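PDB 3WFI: 2-dehydropantoate 2-reductase, which probably interconverts D-mandelate and its 2-keto acid with NAD as coenzyme, as a D-mandelate dehydrogenase of the ketopantoate reductase family. Local coordinates for residues T272-N278 / L298-H303; T220-F225 / A291-C295; K2-A8 / N24-D30. All coordinates share one frame; numbering follows the deposited sequence.

How the contacts relate
From the N terminus, contact 3 comes first: the chain leaves strand 2-6, runs through helix 10-21 and returns as strand 25-30, closing a short right-handed crossover of the nucleotide-binding domain before the other two contacts begin. Contact 2 opens on helix 214-231 and closes at the start of helix 293-308. Contact 1 opens between these points, at 272-278, and closes further along the same helix at 298-303, so the two cross. They also touch, through Asn278 with Cys295 and Leu298 with Ile221, forming continuous packing in the helical C-terminal domain beside the second subunit. Contact 3 lies apart, its centre about 31 Å from that of contact 1 and about 37 Å from that of contact 2.

Contact 1 (T272-N278 / L298-H303); sequences TEIDYIN and LTELVH
Asp275 and His303 join the loop to helix 293-308 through a short, nearly straight hydrogen bond: His303 NE2 donates to Asp275 OD1 at 2.7 Å, with an angle of 166° at the hydrogen. The carboxylate sits at the imidazole edge and in line with the ring plane, although the two flat groups are turned 45° against each other, and NE2 comes from the syn side of OD1 but tilted well out of the carboxylate plane. Over one face of the same ring lies a methyl group, Ile274 CG2, 3.8 Å from the His303 centroid, in a CH-pi contact. The imidazole is thus held at its edge by a charge and over a face by a hydrocarbon.

The two branches of Ile274 divide the helix surface between them. A chi1 of -168° sends CG1 to the side opposite the backbone N, where it reaches the helix backbone, 3.8 Å from Thr299 CA, while CG2 also meets Val302 CG1 at 4.0 Å. Thr299 CG2 lies 3.6 Å from Asp275 OD1, and Thr299 OG1, whose hydrogen bond goes to Cys295 O, lies 3.4 Å from Asn278 CB. At the start of the loop, Thr272 OG1 packs on Val302 CG1 and takes a weak hydrogen bond from Ile274 N.

Farther out, Glu306 binds both Thr272 OG1 and His303 ND1. Two carboxylates flanking the imidazole would tend to favour its protonated form. The turn around Ile274 follows directly on Glu273, an NAD(+)-binding residue, so this packing joins a cofactor-binding loop to the domain's last helix. Met261 of helix 260-267 covers Ile274, Ile200 of helix 194-201 packs on Val302, and Phe297 of the second subunit reaches Leu298.

Contact 2 (T220-F225 / A291-C295); sequences TIVNEF and ATPYC
Glu224 reaches out from helix 214-231 and its carboxylate plugs the open first turn of helix 293-308. The side chain is extended beyond CG, and both oxygens use their syn lone pairs: OE2 accepts from Tyr294 N at 2.8 Å and OE1 from Cys295 N at 2.9 Å. The paired bonds satisfy two backbone N-H groups in the first turn, where the positive end of the helix dipole probably steadies the buried charge. Thr292 CB and the Pro293 ring edge line the socket, with Pro293 CD only 3.1 Å from Glu224 OE2.

One turn earlier, a methyl bump meets a flat surface. Thr220 CG2 stands squarely over the centre of the Tyr294 ring, 3.3 Å from its centroid, in a tight CH-pi contact. Ile221 CG1 comes in at the edge of that ring, 3.8 Å from Tyr294 CB. Cys295 SG packs against the neighbouring Ile221 CG2 and Phe225 CE1, 3.7 Å from the latter, approaching the phenyl ring obliquely.

Helix 278-288 packs on Phe225 and Cys295 through Ile281, helix 180-191 also touches Phe225, and Tyr294 extends into the dimer interface, stacking on Phe297 of the second subunit and hydrogen-bonding through OH to Glu300 of that subunit.

Contact 3 (K2-A8 / N24-D30); sequences KIAIAGA and NEVLLID
Ile3, Ile5 and Gly7 exchange five backbone hydrogen bonds with Glu25, Leu27 and Ile29 in a parallel ladder whose register sets Ile3 beside Val26 and Ile5 beside Leu28, and which runs, with the strands inclined 19°, from Ile3 N to Glu25 O (2.8 Å) up to Gly7 N to Ile29 O (2.8 Å). At the starting end, Lys2 and Glu25 lie side by side, and Lys2 NZ bends over to form a salt bridge with Glu25 OE2 at 2.9 Å, meeting it from above the carboxylate plane. On the same face Ala4 CB touches Ile29 CD1. On the other, Ile5 CG1 lies 3.7 Å from both Val26 CG1 and Leu28 CD2. Beyond the strand end Ala8 CB rests on Leu28 CB.

The far end belongs to the cofactor site. Asp30 turns its carboxylate group away from its own backbone N (chi1 -158°), bringing OD1 to accept from Ala8 N at 2.9 Å through the anti lone pair, while OD2 binds Trp32 N. Asp30 is an NAD(+)-binding residue, and its carboxylate is fixed against the loop that begins with Gly7, whose backbone angles suit glycine and which fits the first glycine of a Rossmann GxGxxG turn.

With helix 10-21 between them the strands form a beta-alpha-beta unit; that helix covers Ile3 and Val26, helix 80-90 covers Ala6 and Ile29, and strand 71-76 continues the sheet beyond strand 2-6.

Contact 1 (T272-N278 / L298-H303)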
ATOM      1  N   THR B 272      10.826 -11.765  -2.621  1.00 18.25           N
ATOM      2  CA  THR B 272      10.826 -11.527  -1.192  1.00 17.50           C
ATOM      3  C   THR B 272      10.089 -12.627  -0.433  1.00 17.62           C
ATOM      4  O   THR B 272       9.366 -13.426  -1.013  1.00 17.35           O
ATOM      5  CB  THR B 272      10.162 -10.167  -0.854  1.00 17.41           C
ATOM      6  OG1 THR B 272       8.753 -10.241  -1.108  1.00 16.89           O
ATOM      7  CG2 THR B 272      10.783  -9.023  -1.685  1.00 17.36           C
ATOM      8  N   GLU B 273      10.289 -12.634   0.879  1.00 18.20           N
ATOM      9  CA  GLU B 273       9.580 -13.514   1.794  1.00 18.80           C
ATOM     10  C   GLU B 273       8.260 -12.919   2.276  1.00 17.25           C
ATOM     11  O   GLU B 273       7.729 -13.368   3.288  1.00 17.05           O
ATOM     12  CB  GLU B 273      10.428 -13.771   3.027  1.00 20.31           C
ATOM     13  CG  GLU B 273      11.691 -14.525   2.734  1.00 22.93           C
ATOM     14  CD  GLU B 273      12.353 -14.986   4.014  1.00 24.79           C
ATOM     15  OE1 GLU B 273      12.392 -14.171   4.968  1.00 28.07           O
ATOM     16  OE2 GLU B 273      12.772 -16.155   4.062  1.00 25.74           O
ATOM     17  N   ILE B 274       7.715 -11.950   1.538  1.00 16.67           N
ATOM     18  CA  ILE B 274       6.518 -11.231   1.984  1.00 15.93           C
ATOM     19  C   ILE B 274       5.343 -12.181   2.322  1.00 15.64           C
ATOM     20  O   ILE B 274       4.611 -11.947   3.298  1.00 15.05           O
ATOM     21  CB  ILE B 274       6.113 -10.130   0.973  1.00 15.65           C
ATOM     22  CG1 ILE B 274       5.053  -9.197   1.557  1.00 15.64           C
ATOM     23  CG2 ILE B 274       5.624 -10.734  -0.329  1.00 15.88           C
ATOM     24  CD1 ILE B 274       5.550  -8.274   2.641  1.00 15.25           C
ATOM     25  N   ASP B 275       5.187 -13.267   1.566  1.00 16.00           N
ATOM     26  CA  ASP B 275       4.069 -14.193   1.819  1.00 17.02           C
ATOM     27  C   ASP B 275       4.193 -14.923   3.156  1.00 18.12           C
ATOM     28  O   ASP B 275       3.201 -15.461   3.650  1.00 18.45           O
ATOM     29  CB  ASP B 275       3.892 -15.215   0.693  1.00 17.01           C
ATOM     30  CG  ASP B 275       3.447 -14.594  -0.602  1.00 18.56           C
ATOM     31  OD1 ASP B 275       2.618 -13.647  -0.591  1.00 17.75           O
ATOM     32  OD2 ASP B 275       3.909 -15.056  -1.661  1.00 20.03           O
ATOM     33  N   TYR B 276       5.400 -14.929   3.736  1.00 19.20           N
ATOM     34  CA  TYR B 276       5.665 -15.597   5.006  1.00 20.13           C
ATOM     35  C   TYR B 276       5.757 -14.624   6.162  1.00 19.47           C
ATOM     36  O   TYR B 276       5.969 -15.037   7.307  1.00 20.32           O
ATOM     37  CB  TYR B 276       6.941 -16.439   4.892  1.00 21.38           C
ATOM     38  CG  TYR B 276       6.764 -17.426   3.783  1.00 22.84           C
ATOM     39  CD1 TYR B 276       6.112 -18.626   4.004  1.00 24.33           C
ATOM     40  CD2 TYR B 276       7.143 -17.114   2.484  1.00 24.80           C
ATOM     41  CE1 TYR B 276       5.895 -19.519   2.972  1.00 25.40           C
ATOM     42  CE2 TYR B 276       6.927 -17.999   1.439  1.00 25.50           C
ATOM     43  CZ  TYR B 276       6.295 -19.198   1.693  1.00 26.36           C
ATOM     44  OH  TYR B 276       6.073 -20.089   0.662  1.00 28.98           O
ATOM     45  N   ILE B 277       5.540 -13.338   5.882  1.00 18.16           N
ATOM     46  CA  ILE B 277       5.505 -12.330   6.925  1.00 17.01           C
ATOM     47  C   ILE B 277       4.101 -11.723   6.966  1.00 17.12           C
ATOM     48  O   ILE B 277       3.220 -12.259   7.634  1.00 16.94           O
ATOM     49  CB  ILE B 277       6.634 -11.288   6.746  1.00 16.73           C
ATOM     50  CG1 ILE B 277       7.969 -12.001   6.570  1.00 16.79           C
ATOM     51  CG2 ILE B 277       6.692 -10.349   7.944  1.00 16.68           C
ATOM     52  CD1 ILE B 277       9.093 -11.117   6.038  1.00 17.04           C
ATOM     53  N   ASN B 278       3.852 -10.650   6.217  1.00 16.74           N
ATOM     54  CA  ASN B 278       2.512 -10.066   6.205  1.00 16.18           C
ATOM     55  C   ASN B 278       1.473 -11.046   5.649  1.00 16.33           C
ATOM     56  O   ASN B 278       0.323 -11.039   6.073  1.00 15.68           O
ATOM     57  CB  ASN B 278       2.510  -8.737   5.441  1.00 16.30           C
ATOM     58  CG  ASN B 278       3.396  -7.700   6.100  1.00 15.90           C
ATOM     59  OD1 ASN B 278       2.922  -6.874   6.880  1.00 16.50           O
ATOM     60  ND2 ASN B 278       4.703  -7.775   5.843  1.00 15.45           N
ATOM     61  N   LEU B 298      -0.048  -4.310   1.706  1.00 13.22           N
ATOM     62  CA  LEU B 298       1.403  -4.280   1.677  1.00 13.85           C
ATOM     63  C   LEU B 298       1.937  -5.491   0.902  1.00 13.56           C
ATOM     64  O   LEU B 298       2.875  -5.369   0.119  1.00 12.91           O
ATOM     65  CB  LEU B 298       1.988  -4.235   3.093  1.00 14.36           C
ATOM     66  CG  LEU B 298       3.493  -3.961   3.185  1.00 14.82           C
ATOM     67  CD1 LEU B 298       3.903  -2.754   2.351  1.00 15.29           C
ATOM     68  CD2 LEU B 298       3.920  -3.757   4.627  1.00 14.99           C
ATOM     69  N   THR B 299       1.325  -6.659   1.129  1.00 13.44           N
ATOM     70  CA  THR B 299       1.713  -7.854   0.412  1.00 13.47           C
ATOM     71  C   THR B 299       1.467  -7.675  -1.084  1.00 13.29           C
ATOM     72  O   THR B 299       2.334  -7.964  -1.917  1.00 13.43           O
ATOM     73  CB  THR B 299       0.958  -9.082   0.956  1.00 13.68           C
ATOM     74  OG1 THR B 299       1.311  -9.267   2.337  1.00 13.88           O
ATOM     75  CG2 THR B 299       1.306 -10.332   0.180  1.00 13.63           C
ATOM     76  N   GLU B 300       0.280  -7.187  -1.423  1.00 12.96           N
ATOM     77  CA  GLU B 300      -0.062  -6.924  -2.812  1.00 12.76           C
ATOM     78  C   GLU B 300       0.919  -5.918  -3.453  1.00 12.71           C
ATOM     79  O   GLU B 300       1.330  -6.096  -4.600  1.00 12.28           O
ATOM     80  CB  GLU B 300      -1.499  -6.421  -2.892  1.00 12.64           C
ATOM     81  CG  GLU B 300      -2.521  -7.534  -2.671  1.00 12.86           C
ATOM     82  CD  GLU B 300      -3.805  -7.045  -2.060  1.00 12.72           C
ATOM     83  OE1 GLU B 300      -4.050  -5.813  -2.064  1.00 12.40           O
ATOM     84  OE2 GLU B 300      -4.558  -7.899  -1.554  1.00 13.21           O
ATOM     85  N   LEU B 301       1.278  -4.869  -2.711  1.00 12.58           N
ATOM     86  CA  LEU B 301       2.189  -3.856  -3.238  1.00 13.02           C
ATOM     87  C   LEU B 301       3.603  -4.390  -3.474  1.00 13.42           C
ATOM     88  O   LEU B 301       4.225  -4.090  -4.511  1.00 14.55           O
ATOM     89  CB  LEU B 301       2.256  -2.658  -2.295  1.00 13.24           C
ATOM     90  CG  LEU B 301       1.039  -1.752  -2.315  1.00 13.14           C
ATOM     91  CD1 LEU B 301       1.041  -0.842  -1.086  1.00 13.12           C
ATOM     92  CD2 LEU B 301       1.002  -0.951  -3.606  1.00 13.27           C
ATOM     93  N   VAL B 302       4.099  -5.195  -2.545  1.00 13.24           N
ATOM     94  CA  VAL B 302       5.439  -5.769  -2.686  1.00 13.47           C
ATOM     95  C   VAL B 302       5.471  -6.697  -3.884  1.00 13.75           C
ATOM     96  O   VAL B 302       6.419  -6.676  -4.671  1.00 13.77           O
ATOM     97  CB  VAL B 302       5.902  -6.464  -1.399  1.00 12.89           C
ATOM     98  CG1 VAL B 302       7.164  -7.275  -1.630  1.00 13.06           C
ATOM     99  CG2 VAL B 302       6.136  -5.434  -0.309  1.00 13.01           C
ATOM    100  N   HIS B 303       4.418  -7.500  -4.054  1.00 13.81           N
ATOM    101  CA  HIS B 303       4.342  -8.356  -5.240  1.00 14.30           C
ATOM    102  C   HIS B 303       4.301  -7.559  -6.539  1.00 14.16           C
ATOM    103  O   HIS B 303       4.950  -7.935  -7.524  1.00 14.13           O
ATOM    104  CB  HIS B 303       3.145  -9.318  -5.138  1.00 14.55           C
ATOM    105  CG  HIS B 303       3.360 -10.464  -4.210  1.00 14.75           C
ATOM    106  ND1 HIS B 303       4.543 -11.182  -4.150  1.00 15.32           N
ATOM    107  CD2 HIS B 303       2.532 -11.031  -3.304  1.00 14.55           C
ATOM    108  CE1 HIS B 303       4.427 -12.128  -3.240  1.00 14.88           C
ATOM    109  NE2 HIS B 303       3.219 -12.059  -2.718  1.00 14.99           N
TER

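Contact 2 (T220-F225 / A291-C295)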
ATOM      1  N   THR B 220      -0.864   0.612  12.702  1.00 16.75           N
ATOM      2  CA  THR B 220      -1.970  -0.111  12.096  1.00 16.77           C
ATOM      3  C   THR B 220      -1.577  -1.562  11.828  1.00 16.42           C
ATOM      4  O   THR B 220      -2.355  -2.485  12.109  1.00 16.61           O
ATOM      5  CB  THR B 220      -2.433   0.574  10.788  1.00 16.92           C
ATOM      6  OG1 THR B 220      -2.795   1.930  11.061  1.00 17.47           O
ATOM      7  CG2 THR B 220      -3.632  -0.125  10.188  1.00 16.93           C
ATOM      8  N   ILE B 221      -0.387  -1.769  11.275  1.00 16.00           N
ATOM      9  CA  ILE B 221       0.079  -3.124  10.969  1.00 16.02           C
ATOM     10  C   ILE B 221       0.248  -3.950  12.246  1.00 16.46           C
ATOM     11  O   ILE B 221      -0.199  -5.104  12.312  1.00 16.31           O
ATOM     12  CB  ILE B 221       1.379  -3.119  10.135  1.00 16.20           C
ATOM     13  CG1 ILE B 221       1.090  -2.614   8.732  1.00 16.13           C
ATOM     14  CG2 ILE B 221       1.991  -4.521  10.059  1.00 16.17           C
ATOM     15  CD1 ILE B 221       2.319  -2.090   8.002  1.00 16.65           C
ATOM     16  N   VAL B 222       0.863  -3.364  13.269  1.00 16.20           N
ATOM     17  CA  VAL B 222       1.096  -4.090  14.518  1.00 16.39           C
ATOM     18  C   VAL B 222      -0.238  -4.506  15.153  1.00 16.37           C
ATOM     19  O   VAL B 222      -0.362  -5.599  15.701  1.00 16.01           O
ATOM     20  CB  VAL B 222       1.946  -3.268  15.506  1.00 16.58           C
ATOM     21  CG1 VAL B 222       1.968  -3.916  16.876  1.00 16.81           C
ATOM     22  CG2 VAL B 222       3.363  -3.115  14.984  1.00 16.73           C
ATOM     23  N   ASN B 223      -1.252  -3.650  15.040  1.00 16.81           N
ATOM     24  CA  ASN B 223      -2.571  -4.005  15.562  1.00 16.83           C
ATOM     25  C   ASN B 223      -3.196  -5.180  14.854  1.00 16.20           C
ATOM     26  O   ASN B 223      -3.873  -5.989  15.475  1.00 15.92           O
ATOM     27  CB  ASN B 223      -3.505  -2.800  15.572  1.00 17.85           C
ATOM     28  CG  ASN B 223      -3.422  -2.052  16.863  1.00 19.30           C
ATOM     29  OD1 ASN B 223      -3.957  -2.497  17.877  1.00 21.17           O
ATOM     30  ND2 ASN B 223      -2.763  -0.916  16.845  1.00 20.49           N
ATOM     31  N   GLU B 224      -2.948  -5.299  13.555  1.00 15.62           N
ATOM     32  CA  GLU B 224      -3.409  -6.461  12.806  1.00 15.18           C
ATOM     33  C   GLU B 224      -2.706  -7.737  13.295  1.00 15.22           C
ATOM     34  O   GLU B 224      -3.362  -8.741  13.576  1.00 15.38           O
ATOM     35  CB  GLU B 224      -3.203  -6.264  11.291  1.00 14.71           C
ATOM     36  CG  GLU B 224      -4.044  -5.141  10.708  1.00 14.49           C
ATOM     37  CD  GLU B 224      -3.929  -4.996   9.201  1.00 13.83           C
ATOM     38  OE1 GLU B 224      -3.175  -5.768   8.571  1.00 13.07           O
ATOM     39  OE2 GLU B 224      -4.572  -4.073   8.656  1.00 13.07           O
ATOM     40  N   PHE B 225      -1.384  -7.695  13.399  1.00 15.47           N
ATOM     41  CA  PHE B 225      -0.613  -8.807  13.990  1.00 15.43           C
ATOM     42  C   PHE B 225      -1.168  -9.202  15.370  1.00 15.92           C
ATOM     43  O   PHE B 225      -1.347 -10.387  15.674  1.00 15.74           O
ATOM     44  CB  PHE B 225       0.873  -8.422  14.134  1.00 15.26           C
ATOM     45  CG  PHE B 225       1.705  -8.644  12.892  1.00 15.50           C
ATOM     46  CD1 PHE B 225       1.547  -7.848  11.766  1.00 15.47           C
ATOM     47  CD2 PHE B 225       2.696  -9.643  12.868  1.00 15.70           C
ATOM     48  CE1 PHE B 225       2.338  -8.038  10.636  1.00 15.22           C
ATOM     49  CE2 PHE B 225       3.485  -9.839  11.744  1.00 15.41           C
ATOM     50  CZ  PHE B 225       3.310  -9.027  10.631  1.00 15.55           C
ATOM     51  N   ALA B 291      -9.975  -8.837  10.125  1.00 17.28           N
ATOM     52  CA  ALA B 291      -9.609  -8.003   8.998  1.00 16.59           C
ATOM     53  C   ALA B 291      -8.122  -7.654   9.108  1.00 15.43           C
ATOM     54  O   ALA B 291      -7.671  -7.239  10.164  1.00 15.71           O
ATOM     55  CB  ALA B 291     -10.465  -6.753   8.981  1.00 16.69           C
ATOM     56  N   THR B 292      -7.366  -7.860   8.034  1.00 15.02           N
ATOM     57  CA  THR B 292      -5.953  -7.498   7.988  1.00 14.59           C
ATOM     58  C   THR B 292      -5.597  -6.725   6.699  1.00 14.37           C
ATOM     59  O   THR B 292      -4.686  -7.107   5.975  1.00 13.22           O
ATOM     60  CB  THR B 292      -5.049  -8.749   8.070  1.00 14.55           C
ATOM     61  OG1 THR B 292      -5.314  -9.583   6.939  1.00 14.58           O
ATOM     62  CG2 THR B 292      -5.281  -9.540   9.365  1.00 14.67           C
ATOM     63  N   PRO B 293      -6.314  -5.628   6.431  1.00 14.35           N
ATOM     64  CA  PRO B 293      -6.189  -4.943   5.152  1.00 14.08           C
ATOM     65  C   PRO B 293      -4.805  -4.371   4.871  1.00 13.33           C
ATOM     66  O   PRO B 293      -4.381  -4.399   3.721  1.00 12.46           O
ATOM     67  CB  PRO B 293      -7.226  -3.827   5.248  1.00 14.18           C
ATOM     68  CG  PRO B 293      -7.399  -3.595   6.714  1.00 14.67           C
ATOM     69  CD  PRO B 293      -7.263  -4.947   7.333  1.00 14.52           C
ATOM     70  N   TYR B 294      -4.117  -3.848   5.889  1.00 13.09           N
ATOM     71  CA  TYR B 294      -2.771  -3.305   5.654  1.00 13.15           C
ATOM     72  C   TYR B 294      -1.798  -4.434   5.291  1.00 13.27           C
ATOM     73  O   TYR B 294      -0.981  -4.283   4.403  1.00 13.52           O
ATOM     74  CB  TYR B 294      -2.253  -2.484   6.858  1.00 12.95           C
ATOM     75  CG  TYR B 294      -2.716  -1.030   6.901  1.00 13.15           C
ATOM     76  CD1 TYR B 294      -4.026  -0.669   6.606  1.00 13.08           C
ATOM     77  CD2 TYR B 294      -1.824  -0.018   7.236  1.00 13.07           C
ATOM     78  CE1 TYR B 294      -4.434   0.647   6.668  1.00 13.11           C
ATOM     79  CE2 TYR B 294      -2.212   1.306   7.292  1.00 12.97           C
ATOM     80  CZ  TYR B 294      -3.521   1.636   7.005  1.00 13.32           C
ATOM     81  OH  TYR B 294      -3.932   2.944   7.058  1.00 13.21           O
ATOM     82  N   CYS B 295      -1.907  -5.583   5.952  1.00 13.69           N
ATOM     83  CA  CYS B 295      -1.079  -6.749   5.593  1.00 13.76           C
ATOM     84  C   CYS B 295      -1.427  -7.237   4.190  1.00 13.70           C
ATOM     85  O   CYS B 295      -0.529  -7.570   3.409  1.00 13.70           O
ATOM     86  CB  CYS B 295      -1.227  -7.885   6.620  1.00 13.96           C
ATOM     87  SG  CYS B 295      -0.419  -7.613   8.218  1.00 14.65           S
TER

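Contact 3 (K2-A8 / N24-D30)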
ATOM      1  N   LYS B   2      14.794 -41.501  17.179  1.00 30.05           N
ATOM      2  CA  LYS B   2      15.100 -41.420  15.754  1.00 28.51           C
ATOM      3  C   LYS B   2      14.787 -39.996  15.330  1.00 24.96           C
ATOM      4  O   LYS B   2      13.645 -39.547  15.450  1.00 22.78           O
ATOM      5  CB  LYS B   2      14.250 -42.399  14.948  1.00 30.19           C
ATOM      6  CG  LYS B   2      14.649 -43.865  15.096  1.00 32.74           C
ATOM      7  CD  LYS B   2      13.613 -44.751  14.385  1.00 33.99           C
ATOM      8  CE  LYS B   2      13.559 -46.205  14.824  1.00 35.44           C
ATOM      9  NZ  LYS B   2      14.796 -46.922  14.447  1.00 36.51           N
ATOM     10  N   ILE B   3      15.801 -39.286  14.847  1.00 22.95           N
ATOM     11  CA  ILE B   3      15.675 -37.860  14.553  1.00 21.60           C
ATOM     12  C   ILE B   3      16.013 -37.601  13.093  1.00 20.56           C
ATOM     13  O   ILE B   3      17.018 -38.112  12.579  1.00 21.93           O
ATOM     14  CB  ILE B   3      16.623 -37.041  15.443  1.00 22.11           C
ATOM     15  CG1 ILE B   3      16.437 -37.428  16.911  1.00 22.40           C
ATOM     16  CG2 ILE B   3      16.416 -35.549  15.229  1.00 21.97           C
ATOM     17  CD1 ILE B   3      17.513 -36.874  17.829  1.00 23.34           C
ATOM     18  N   ALA B   4      15.152 -36.866  12.406  1.00 18.78           N
ATOM     19  CA  ALA B   4      15.459 -36.378  11.067  1.00 17.51           C
ATOM     20  C   ALA B   4      15.845 -34.907  11.168  1.00 17.04           C
ATOM     21  O   ALA B   4      15.160 -34.113  11.824  1.00 16.43           O
ATOM     22  CB  ALA B   4      14.272 -36.554  10.137  1.00 17.44           C
ATOM     23  N   ILE B   5      16.950 -34.563  10.514  1.00 16.97           N
ATOM     24  CA  ILE B   5      17.406 -33.187  10.393  1.00 17.07           C
ATOM     25  C   ILE B   5      17.013 -32.710   8.999  1.00 17.36           C
ATOM     26  O   ILE B   5      17.647 -33.085   8.016  1.00 17.14           O
ATOM     27  CB  ILE B   5      18.927 -33.080  10.573  1.00 17.53           C
ATOM     28  CG1 ILE B   5      19.372 -33.726  11.902  1.00 17.04           C
ATOM     29  CG2 ILE B   5      19.379 -31.620  10.525  1.00 17.79           C
ATOM     30  CD1 ILE B   5      18.868 -33.040  13.142  1.00 16.67           C
ATOM     31  N   ALA B   6      15.932 -31.934   8.925  1.00 17.85           N
ATOM     32  CA  ALA B   6      15.353 -31.476   7.647  1.00 18.60           C
ATOM     33  C   ALA B   6      16.007 -30.160   7.285  1.00 19.19           C
ATOM     34  O   ALA B   6      15.547 -29.085   7.699  1.00 18.50           O
ATOM     35  CB  ALA B   6      13.857 -31.302   7.766  1.00 18.41           C
ATOM     36  N   GLY B   7      17.112 -30.263   6.545  1.00 20.05           N
ATOM     37  CA  GLY B   7      17.983 -29.123   6.264  1.00 20.39           C
ATOM     38  C   GLY B   7      19.329 -29.337   6.935  1.00 21.72           C
ATOM     39  O   GLY B   7      19.514 -28.990   8.107  1.00 21.47           O
ATOM     40  N   ALA B   8      20.269 -29.916   6.199  1.00 22.14           N
ATOM     41  CA  ALA B   8      21.565 -30.265   6.754  1.00 23.68           C
ATOM     42  C   ALA B   8      22.639 -29.248   6.387  1.00 24.82           C
ATOM     43  O   ALA B   8      23.745 -29.623   6.020  1.00 26.12           O
ATOM     44  CB  ALA B   8      21.966 -31.668   6.314  1.00 23.90           C
ATOM     45  N   ASN B  24      22.016 -40.980  19.585  1.00 30.58           N
ATOM     46  CA  ASN B  24      20.760 -40.901  18.845  1.00 28.38           C
ATOM     47  C   ASN B  24      20.953 -41.435  17.444  1.00 27.45           C
ATOM     48  O   ASN B  24      22.064 -41.442  16.931  1.00 27.25           O
ATOM     49  CB  ASN B  24      20.238 -39.467  18.797  1.00 27.82           C
ATOM     50  CG  ASN B  24      19.836 -38.958  20.159  1.00 27.16           C
ATOM     51  OD1 ASN B  24      20.502 -38.096  20.754  1.00 28.51           O
ATOM     52  ND2 ASN B  24      18.747 -39.498  20.674  1.00 26.68           N
ATOM     53  N   GLU B  25      19.857 -41.884  16.842  1.00 27.57           N
ATOM     54  CA  GLU B  25      19.844 -42.317  15.461  1.00 28.46           C
ATOM     55  C   GLU B  25      19.392 -41.120  14.634  1.00 27.49           C
ATOM     56  O   GLU B  25      18.268 -40.655  14.786  1.00 26.92           O
ATOM     57  CB  GLU B  25      18.899 -43.515  15.306  1.00 31.41           C
ATOM     58  CG  GLU B  25      18.699 -44.030  13.893  1.00 35.42           C
ATOM     59  CD  GLU B  25      18.092 -45.425  13.873  1.00 40.14           C
ATOM     60  OE1 GLU B  25      18.295 -46.152  12.874  1.00 44.86           O
ATOM     61  OE2 GLU B  25      17.412 -45.803  14.860  1.00 43.06           O
ATOM     62  N   VAL B  26      20.290 -40.602  13.800  1.00 24.59           N
ATOM     63  CA  VAL B  26      20.053 -39.375  13.049  1.00 23.85           C
ATOM     64  C   VAL B  26      20.048 -39.623  11.542  1.00 22.65           C
ATOM     65  O   VAL B  26      20.870 -40.368  11.007  1.00 22.38           O
ATOM     66  CB  VAL B  26      21.132 -38.317  13.365  1.00 24.62           C
ATOM     67  CG1 VAL B  26      20.894 -37.062  12.549  1.00 24.89           C
ATOM     68  CG2 VAL B  26      21.146 -37.994  14.856  1.00 24.23           C
ATOM     69  N   LEU B  27      19.090 -39.006  10.867  1.00 21.62           N
ATOM     70  CA  LEU B  27      19.055 -38.958   9.411  1.00 20.79           C
ATOM     71  C   LEU B  27      19.122 -37.500   8.968  1.00 21.01           C
ATOM     72  O   LEU B  27      18.286 -36.676   9.368  1.00 20.21           O
ATOM     73  CB  LEU B  27      17.765 -39.604   8.884  1.00 20.29           C
ATOM     74  CG  LEU B  27      17.523 -39.521   7.373  1.00 20.30           C
ATOM     75  CD1 LEU B  27      18.517 -40.382   6.602  1.00 20.62           C
ATOM     76  CD2 LEU B  27      16.087 -39.913   7.040  1.00 20.18           C
ATOM     77  N   LEU B  28      20.126 -37.184   8.154  1.00 21.12           N
ATOM     78  CA  LEU B  28      20.235 -35.868   7.548  1.00 21.35           C
ATOM     79  C   LEU B  28      19.443 -35.862   6.241  1.00 21.29           C
ATOM     80  O   LEU B  28      19.441 -36.833   5.498  1.00 20.85           O
ATOM     81  CB  LEU B  28      21.689 -35.511   7.266  1.00 20.96           C
ATOM     82  CG  LEU B  28      22.641 -35.499   8.477  1.00 21.61           C
ATOM     83  CD1 LEU B  28      24.034 -35.116   8.028  1.00 22.21           C
ATOM     84  CD2 LEU B  28      22.172 -34.562   9.586  1.00 21.62           C
ATOM     85  N   ILE B  29      18.748 -34.763   5.989  1.00 21.82           N
ATOM     86  CA  ILE B  29      17.986 -34.589   4.754  1.00 22.61           C
ATOM     87  C   ILE B  29      18.327 -33.223   4.179  1.00 23.86           C
ATOM     88  O   ILE B  29      18.246 -32.211   4.872  1.00 22.07           O
ATOM     89  CB  ILE B  29      16.465 -34.685   4.996  1.00 21.53           C
ATOM     90  CG1 ILE B  29      16.123 -35.974   5.731  1.00 21.02           C
ATOM     91  CG2 ILE B  29      15.705 -34.643   3.668  1.00 21.26           C
ATOM     92  CD1 ILE B  29      14.730 -35.995   6.329  1.00 20.36           C
ATOM     93  N   ASP B  30      18.730 -33.202   2.911  1.00 27.39           N
ATOM     94  CA  ASP B  30      19.181 -31.965   2.275  1.00 29.03           C
ATOM     95  C   ASP B  30      18.927 -31.976   0.767  1.00 32.10           C
ATOM     96  O   ASP B  30      18.845 -33.043   0.144  1.00 33.46           O
ATOM     97  CB  ASP B  30      20.661 -31.759   2.544  1.00 29.53           C
ATOM     98  CG  ASP B  30      21.079 -30.314   2.389  1.00 30.79           C
ATOM     99  OD1 ASP B  30      20.915 -29.541   3.354  1.00 29.71           O
ATOM    100  OD2 ASP B  30      21.579 -29.957   1.302  1.00 31.54           O
TER